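Local structure of dihydropteridine reductase (Caenorhabditis elegans, 1OOE) at residues K113-H118 and S162-N167; D74-V79 and G123-T128. The protein probably catalyses the NADH- or NADPH-dependent reduction of quinonoid dihydrobiopterin to tetrahydrobiopterin, as a homodimeric member of the short-chain dehydrogenase/reductase family. One frame throughout, in Å; residues are numbered along the deposited sequence. Where two conformers were deposited one is given.

Contact 1. Residues K113-H118 and S162-N167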
loop_
_atom_site.group_PDB
_atom_site.type_symbol
_atom_site.label_atom_id
_atom_site.label_comp_id
_atom_site.label_asym_id
_atom_site.label_seq_id
_atom_site.Cartn_x
_atom_site.Cartn_y
_atom_site.Cartn_z
ATOM N N LYS A 113 -13.880 -3.831 6.912
ATOM C CA LYS A 113 -14.240 -4.901 7.842
ATOM C C LYS A 113 -15.627 -4.630 8.425
ATOM O O LYS A 113 -16.438 -5.548 8.576
ATOM C CB LYS A 113 -13.211 -4.992 8.979
ATOM C CG LYS A 113 -13.442 -6.165 9.940
ATOM C CD LYS A 113 -13.311 -7.507 9.227
ATOM C CE LYS A 113 -13.636 -8.666 10.159
ATOM N NZ LYS A 113 -13.358 -9.979 9.518
ATOM N N LEU A 114 -15.897 -3.371 8.758
ATOM C CA LEU A 114 -17.197 -3.000 9.310
ATOM C C LEU A 114 -18.302 -3.285 8.297
ATOM O O LEU A 114 -19.375 -3.768 8.657
ATOM C CB LEU A 114 -17.212 -1.514 9.690
ATOM C CG LEU A 114 -16.431 -1.141 10.953
ATOM C CD1 LEU A 114 -16.265 0.375 11.043
ATOM C CD2 LEU A 114 -17.162 -1.675 12.170
ATOM N N ALA A 115 -18.027 -3.002 7.027
ATOM C CA ALA A 115 -19.006 -3.218 5.966
ATOM C C ALA A 115 -19.357 -4.690 5.770
ATOM O O ALA A 115 -20.525 -5.038 5.599
ATOM C CB ALA A 115 -18.488 -2.630 4.656
ATOM N N THR A 116 -18.352 -5.557 5.783
ATOM C CA THR A 116 -18.603 -6.981 5.599
ATOM C C THR A 116 -19.453 -7.510 6.745
ATOM O O THR A 116 -20.174 -8.497 6.595
ATOM C CB THR A 116 -17.287 -7.788 5.528
ATOM O OG1 THR A 116 -16.556 -7.631 6.750
ATOM C CG2 THR A 116 -16.433 -7.307 4.366
ATOM N N THR A 117 -19.385 -6.822 7.880
ATOM C CA THR A 117 -20.122 -7.213 9.071
ATOM C C THR A 117 -21.503 -6.573 9.211
ATOM O O THR A 117 -22.488 -7.249 9.511
ATOM C CB THR A 117 -19.341 -6.847 10.361
ATOM O OG1 THR A 117 -18.013 -7.386 10.311
ATOM C CG2 THR A 117 -20.061 -7.394 11.582
ATOM N N HIS A 118 -21.567 -5.267 8.975
ATOM C CA HIS A 118 -22.798 -4.516 9.179
ATOM C C HIS A 118 -23.548 -3.906 7.999
ATOM O O HIS A 118 -24.666 -3.431 8.175
ATOM C CB HIS A 118 -22.502 -3.404 10.184
ATOM C CG HIS A 118 -21.891 -3.894 11.458
ATOM N ND1 HIS A 118 -22.602 -4.613 12.393
ATOM C CD2 HIS A 118 -20.632 -3.786 11.946
ATOM C CE1 HIS A 118 -21.810 -4.927 13.402
ATOM N NE2 HIS A 118 -20.608 -4.436 13.156
ATOM N N SER A 162 -15.268 -11.178 -1.933
ATOM C CA SER A 162 -14.343 -10.328 -1.192
ATOM C C SER A 162 -14.796 -10.252 0.260
ATOM O O SER A 162 -14.019 -9.915 1.150
ATOM C CB SER A 162 -14.354 -8.921 -1.768
ATOM O OG SER A 162 -15.579 -8.286 -1.439
ATOM N N GLY A 163 -16.071 -10.550 0.490
ATOM C CA GLY A 163 -16.610 -10.490 1.834
ATOM C C GLY A 163 -17.738 -9.480 1.953
ATOM O O GLY A 163 -18.501 -9.508 2.919
ATOM N N LEU A 164 -17.844 -8.578 0.982
ATOM C CA LEU A 164 -18.913 -7.584 1.012
ATOM C C LEU A 164 -20.231 -8.284 0.711
ATOM O O LEU A 164 -20.258 -9.297 0.014
ATOM C CB LEU A 164 -18.660 -6.473 -0.013
ATOM C CG LEU A 164 -17.496 -5.530 0.315
ATOM C CD1 LEU A 164 -17.437 -4.417 -0.719
ATOM C CD2 LEU A 164 -17.674 -4.951 1.716
ATOM N N PRO A 165 -21.344 -7.755 1.235
ATOM C CA PRO A 165 -22.649 -8.378 0.992
ATOM C C PRO A 165 -23.115 -8.322 -0.457
ATOM O O PRO A 165 -22.653 -7.497 -1.245
ATOM C CB PRO A 165 -23.574 -7.618 1.943
ATOM C CG PRO A 165 -22.964 -6.259 1.992
ATOM C CD PRO A 165 -21.482 -6.557 2.083
ATOM N N ASP A 166 -24.036 -9.216 -0.802
ATOM C CA ASP A 166 -24.565 -9.282 -2.157
ATOM C C ASP A 166 -25.183 -7.975 -2.624
ATOM O O ASP A 166 -25.843 -7.271 -1.855
ATOM C CB ASP A 166 -25.624 -10.383 -2.264
ATOM C CG ASP A 166 -25.061 -11.763 -2.010
ATOM O OD1 ASP A 166 -24.015 -12.097 -2.606
ATOM O OD2 ASP A 166 -25.672 -12.517 -1.222
ATOM N N ASN A 167 -24.957 -7.660 -3.896
ATOM C CA ASN A 167 -25.516 -6.468 -4.516
ATOM C C ASN A 167 -24.972 -5.143 -3.989
ATOM O O ASN A 167 -25.453 -4.080 -4.383
ATOM C CB ASN A 167 -27.040 -6.492 -4.373
ATOM C CG ASN A 167 -27.667 -7.717 -5.023
ATOM O OD1 ASN A 167 -28.718 -8.193 -4.592
ATOM N ND2 ASN A 167 -27.029 -8.223 -6.070
#
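The methyl of Thr-116 lies over one face of the peptide group joining Gly-163 to Leu-164: CG2 is 3.5 Å from Gly-163 C and 3.3 Å from Gly-163 O. Pro-165 meets the helix through its CD atom, 3.9 Å from Ala-115 O. Threonine suits its place because its two branches do different work. A chi1 of 61° sets OG1 between the backbone N and the carbonyl carbon, folded back to Lys-113 O at 2.8 Å, and leaves CG2 anti to the carbonyl carbon, turned to the loop. Thr-117 OG1 reaches the same oxygen from the other face of its plane, so two hydroxyls grip it. Gly-163 has a positive phi of 119°, easy for glycine, and presents bare backbone to the methyl. Leu-164 starts away from the helix but returns through CD2, which sits 3.8 Å from both Ala-115 CB and Thr-116 CG2; the small alanine allows this close approach. Lys-113 NZ and Thr-116 also meet residues of the second subunit, Ser-90 and Ala-88 respectively. Packing the end of helix 93-118 against the loop that leads from helix 141-158 to strand 169-175 joins successive crossovers of a Rossmann-type fold.

Contact 2. Residues D74-V79 and G123-T128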
loop_
_atom_site.group_PDB
_atom_site.type_symbol
_atom_site.label_atom_id
_atom_site.label_comp_id
_atom_site.label_asym_id
_atom_site.label_seq_id
_atom_site.Cartn_x
_atom_site.Cartn_y
_atom_site.Cartn_z
ATOM N N ASP A 74 -26.984 1.376 6.013
ATOM C CA ASP A 74 -27.198 1.573 4.580
ATOM C C ASP A 74 -25.911 2.002 3.887
ATOM O O ASP A 74 -25.776 1.878 2.672
ATOM C CB ASP A 74 -28.281 2.626 4.344
ATOM C CG ASP A 74 -29.616 2.225 4.941
ATOM O OD1 ASP A 74 -29.779 2.340 6.173
ATOM O OD2 ASP A 74 -30.499 1.783 4.178
ATOM N N GLY A 75 -24.966 2.505 4.673
ATOM C CA GLY A 75 -23.700 2.935 4.108
ATOM C C GLY A 75 -22.616 3.145 5.146
ATOM O O GLY A 75 -22.895 3.413 6.318
ATOM N N VAL A 76 -21.374 2.982 4.705
ATOM C CA VAL A 76 -20.190 3.187 5.537
ATOM C C VAL A 76 -19.351 4.147 4.695
ATOM O O VAL A 76 -18.966 3.816 3.577
ATOM C CB VAL A 76 -19.411 1.862 5.758
ATOM C CG1 VAL A 76 -18.119 2.132 6.528
ATOM C CG2 VAL A 76 -20.278 0.874 6.534
ATOM N N PHE A 77 -19.103 5.343 5.219
ATOM C CA PHE A 77 -18.336 6.347 4.489
ATOM C C PHE A 77 -17.041 6.651 5.227
ATOM O O PHE A 77 -17.068 7.155 6.345
ATOM C CB PHE A 77 -19.159 7.633 4.344
ATOM C CG PHE A 77 -20.588 7.404 3.911
ATOM C CD1 PHE A 77 -20.890 6.542 2.857
ATOM C CD2 PHE A 77 -21.629 8.069 4.551
ATOM C CE1 PHE A 77 -22.209 6.347 2.449
ATOM C CE2 PHE A 77 -22.953 7.883 4.152
ATOM C CZ PHE A 77 -23.244 7.020 3.099
ATOM N N CYS A 78 -15.909 6.347 4.596
ATOM C CA CYS A 78 -14.607 6.575 5.216
ATOM C C CYS A 78 -13.860 7.737 4.572
ATOM O O CYS A 78 -13.445 7.649 3.416
ATOM C CB CYS A 78 -13.757 5.307 5.122
ATOM S SG CYS A 78 -12.193 5.391 6.030
ATOM N N VAL A 79 -13.689 8.816 5.330
ATOM C CA VAL A 79 -12.997 10.008 4.842
ATOM C C VAL A 79 -11.891 10.452 5.800
ATOM O O VAL A 79 -11.464 11.612 5.778
ATOM C CB VAL A 79 -13.993 11.177 4.644
ATOM C CG1 VAL A 79 -14.951 10.846 3.507
ATOM C CG2 VAL A 79 -14.771 11.438 5.937
ATOM N N GLY A 123 -26.076 -2.280 -0.032
ATOM C CA GLY A 123 -25.614 -1.034 0.559
ATOM C C GLY A 123 -24.387 -0.450 -0.114
ATOM O O GLY A 123 -23.880 -1.015 -1.078
ATOM N N LEU A 124 -23.904 0.675 0.409
ATOM C CA LEU A 124 -22.744 1.357 -0.158
ATOM C C LEU A 124 -21.570 1.549 0.797
ATOM O O LEU A 124 -21.751 1.972 1.935
ATOM C CB LEU A 124 -23.162 2.740 -0.674
ATOM C CG LEU A 124 -22.047 3.699 -1.104
ATOM C CD1 LEU A 124 -21.390 3.183 -2.368
ATOM C CD2 LEU A 124 -22.619 5.096 -1.331
ATOM N N LEU A 125 -20.370 1.221 0.320
ATOM C CA LEU A 125 -19.147 1.451 1.085
ATOM C C LEU A 125 -18.378 2.475 0.252
ATOM O O LEU A 125 -18.142 2.257 -0.939
ATOM C CB LEU A 125 -18.296 0.183 1.224
ATOM C CG LEU A 125 -16.846 0.435 1.685
ATOM C CD1 LEU A 125 -16.830 0.961 3.119
ATOM C CD2 LEU A 125 -16.037 -0.855 1.584
ATOM N N GLN A 126 -18.024 3.600 0.858
ATOM C CA GLN A 126 -17.264 4.625 0.148
ATOM C C GLN A 126 -15.928 4.834 0.843
ATOM O O GLN A 126 -15.860 4.936 2.068
ATOM C CB GLN A 126 -18.055 5.937 0.094
ATOM C CG GLN A 126 -17.251 7.148 -0.375
ATOM C CD GLN A 126 -16.664 7.928 0.785
ATOM O OE1 GLN A 126 -17.357 8.200 1.767
ATOM N NE2 GLN A 126 -15.387 8.304 0.678
ATOM N N LEU A 127 -14.865 4.867 0.047
ATOM C CA LEU A 127 -13.517 5.066 0.563
ATOM C C LEU A 127 -12.933 6.307 -0.095
ATOM O O LEU A 127 -13.465 6.811 -1.088
ATOM C CB LEU A 127 -12.627 3.859 0.246
ATOM C CG LEU A 127 -13.086 2.484 0.742
ATOM C CD1 LEU A 127 -12.096 1.431 0.272
ATOM C CD2 LEU A 127 -13.201 2.480 2.267
ATOM N N THR A 128 -11.829 6.792 0.451
ATOM C CA THR A 128 -11.193 7.975 -0.102
ATOM C C THR A 128 -9.809 7.640 -0.632
ATOM O O THR A 128 -8.942 7.198 0.117
ATOM C CB THR A 128 -11.092 9.081 0.958
ATOM O OG1 THR A 128 -12.407 9.401 1.436
ATOM C CG2 THR A 128 -10.469 10.337 0.357
HETATM O O HOH W 1 -10.870 5.587 2.900
#
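Phe-77 and Gln-126 project from the same face of the sheet and cross at about a right angle, with ring and amide planes only 25° apart. Gln-126 extends with CG anti to its own N, then bends at chi2 (-94°), bringing OE1 to 3.2 Å from Phe-77 CB. Nothing in the model satisfies this buried oxygen; NE2 makes a weak bond to Leu-127 O. Leu-124, also at a right angle to the phenylalanine, places CD2 4.0 Å from Phe-77 CE1. The ring can swing back over Gly-75, whose carbonyl carbon lies under its rim, because that glycine has no side chain in the way. The backbones beneath form a parallel pair in the middle of the Rossmann-type sheet, hydrogen-bonded from Asp-74 O to Cys-78 N, with Gln-126 N to Val-76 O the straightest at 2.9 Å. On the opposite face Val-76 and Leu-125 meet obliquely, Val-76 CB touching Leu-125 CD1 at 3.8 Å; these branched apolar chains suit a face covered by helix 93-118, where Ala-111 touches Val-76. At the C-terminal end Thr-128 replaces the backbone pattern with its hydroxyl: OG1 donates to Cys-78 O at 2.8 Å, in the carbonyl plane on a lone pair.

Overall arrangement
From the N terminus, the chain lays down strand 4-9 and reaches strand 73-78, the first half of contact 2. It then runs through helix 93-118, whose last turns supply the first half of contact 1, before returning in strand 123-128 to close contact 2 as a parallel crossover. Helix 141-158 follows, and the loop after it closes contact 1 just ahead of strand 169-175. The two loops therefore cross rather than nest. Contact 2 ties neighbouring strands in the buried middle of the sheet, while contact 1 lies nearer the surface on its helical cover; their centres are 11 Å apart, and Ala-115 CB meets Leu-125 CD1 at 4.2 Å, linking the two layers directly.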